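Local coordinates for protein putative isomerase YbhH (PDB 6OTV) that probably acts as an isomerase of the PrpF family, although its substrate and reaction are not established, at residues D74-Q79 with R122-G127. Numbering follows the deposited sequence.
Sequences DYLFAQ and RNVNTG
Asn125 OD1 takes one strong N-H, from Phe77, and a weak one from Asn123 ND2. Phe77 N donates to Asn125 OD1 at 2.8 Å, nearly straight (177°), in the carbonyl plane and on a lone pair. Asn125 ND2 donates to Phe77 O at 2.8 Å, so both polar backbone atoms of Phe77 are held. Asn125 CG lies beside its own backbone N (chi1 -51°), which swings the amide across to strand 73-80. Asn125 ND2 also bonds Thr89 O, which helps fix the amide's rotation.

Tyr75 N donates to Arg122 O, and Val124 N donates to Tyr75 O. Asn123 ND2 sits obliquely to the Tyr75 ring, 3.4 Å from Tyr75 CD2. The Tyr75 hydroxyl bonds Cys93 O.

On the other face, Asp74 OD2 makes a 2.8 Å salt bridge to Arg122 NH1 at the guanidinium edge. The carboxylate and guanidinium planes lie 68° apart. Ser66 and Ser67 hold the carboxylate too.

Asn123 OD1 accepts from Thr126 N, an Asx motif, and also from Thr126 OG1, where the chain turns. The whole is a parallel strand pair where the Asn125 side chain takes the place of the next backbone partner, within a PrpF-family fold of the DAP epimerase clan.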
# COMPACT_ATOMS: atom_id res chain seq x y z
N ASP A 74 2.99 -12.57 -1.53
CA ASP A 74 2.02 -12.76 -2.60
C ASP A 74 1.19 -14.00 -2.33
O ASP A 74 1.69 -15.00 -1.81
CB ASP A 74 2.72 -12.88 -3.95
CG ASP A 74 3.08 -11.54 -4.55
OD1 ASP A 74 2.55 -10.51 -4.06
OD2 ASP A 74 3.89 -11.51 -5.50
N TYR A 75 -0.09 -13.93 -2.69
CA TYR A 75 -1.06 -14.99 -2.43
C TYR A 75 -1.81 -15.29 -3.72
O TYR A 75 -2.55 -14.44 -4.22
CB TYR A 75 -2.01 -14.59 -1.30
CG TYR A 75 -3.34 -15.32 -1.27
CD1 TYR A 75 -3.40 -16.70 -1.22
CD2 TYR A 75 -4.53 -14.61 -1.25
CE1 TYR A 75 -4.62 -17.36 -1.17
CE2 TYR A 75 -5.75 -15.26 -1.20
CZ TYR A 75 -5.79 -16.64 -1.16
OH TYR A 75 -7.01 -17.28 -1.11
N LEU A 76 -1.61 -16.49 -4.26
CA LEU A 76 -2.32 -16.97 -5.43
C LEU A 76 -3.28 -18.07 -5.01
O LEU A 76 -2.85 -19.09 -4.45
CB LEU A 76 -1.35 -17.48 -6.50
CG LEU A 76 -1.97 -18.15 -7.72
CD1 LEU A 76 -2.85 -17.18 -8.48
CD2 LEU A 76 -0.89 -18.74 -8.62
N PHE A 77 -4.57 -17.87 -5.27
CA PHE A 77 -5.59 -18.84 -4.93
C PHE A 77 -5.93 -19.70 -6.14
O PHE A 77 -5.94 -19.22 -7.27
CB PHE A 77 -6.86 -18.16 -4.41
CG PHE A 77 -8.01 -19.10 -4.24
CD1 PHE A 77 -8.02 -20.01 -3.19
CD2 PHE A 77 -9.07 -19.10 -5.13
CE1 PHE A 77 -9.08 -20.89 -3.02
CE2 PHE A 77 -10.13 -19.98 -4.97
CZ PHE A 77 -10.14 -20.87 -3.91
N ALA A 78 -6.22 -20.97 -5.88
CA ALA A 78 -6.66 -21.90 -6.92
C ALA A 78 -7.77 -22.77 -6.37
O ALA A 78 -7.66 -23.30 -5.26
CB ALA A 78 -5.50 -22.76 -7.43
N GLN A 79 -8.84 -22.92 -7.14
CA GLN A 79 -9.93 -23.84 -6.82
C GLN A 79 -9.70 -25.13 -7.60
O GLN A 79 -9.64 -25.12 -8.83
CB GLN A 79 -11.29 -23.23 -7.18
CG GLN A 79 -12.49 -24.09 -6.81
CD GLN A 79 -12.77 -24.12 -5.32
OE1 GLN A 79 -12.70 -23.09 -4.64
NE2 GLN A 79 -13.10 -25.29 -4.79
N ARG A 122 -0.73 -9.40 -0.99
CA ARG A 122 -1.23 -9.07 -2.31
C ARG A 122 -1.83 -10.32 -2.93
O ARG A 122 -1.12 -11.32 -3.12
CB ARG A 122 -0.13 -8.50 -3.20
CG ARG A 122 -0.50 -8.43 -4.68
CD ARG A 122 0.65 -7.88 -5.51
NE ARG A 122 0.54 -8.25 -6.92
CZ ARG A 122 1.35 -9.11 -7.53
NH1 ARG A 122 2.33 -9.69 -6.86
NH2 ARG A 122 1.17 -9.38 -8.81
N ASN A 123 -3.13 -10.29 -3.22
CA ASN A 123 -3.78 -11.40 -3.90
C ASN A 123 -3.49 -11.30 -5.39
O ASN A 123 -3.96 -10.37 -6.06
CB ASN A 123 -5.28 -11.40 -3.63
CG ASN A 123 -6.02 -12.41 -4.49
OD1 ASN A 123 -6.78 -12.04 -5.39
ND2 ASN A 123 -5.77 -13.69 -4.24
N VAL A 124 -2.72 -12.26 -5.90
CA VAL A 124 -2.30 -12.24 -7.30
C VAL A 124 -3.50 -12.36 -8.24
O VAL A 124 -3.49 -11.82 -9.35
CB VAL A 124 -1.26 -13.35 -7.56
CG1 VAL A 124 -0.81 -13.34 -9.01
CG2 VAL A 124 -0.07 -13.18 -6.63
N ASN A 125 -4.56 -13.05 -7.80
CA ASN A 125 -5.71 -13.28 -8.67
C ASN A 125 -6.39 -11.96 -9.04
O ASN A 125 -6.78 -11.77 -10.20
CB ASN A 125 -6.71 -14.21 -7.98
CG ASN A 125 -6.06 -15.48 -7.47
OD1 ASN A 125 -5.38 -15.48 -6.45
ND2 ASN A 125 -6.28 -16.59 -8.18
N THR A 126 -6.54 -11.05 -8.08
CA THR A 126 -7.30 -9.83 -8.29
C THR A 126 -6.49 -8.55 -8.18
O THR A 126 -7.02 -7.48 -8.49
CB THR A 126 -8.45 -9.74 -7.27
OG1 THR A 126 -7.91 -9.68 -5.94
CG2 THR A 126 -9.37 -10.95 -7.38
N GLY A 127 -5.23 -8.62 -7.75
CA GLY A 127 -4.49 -7.40 -7.47
C GLY A 127 -4.93 -6.68 -6.21
O GLY A 127 -4.47 -5.56 -5.97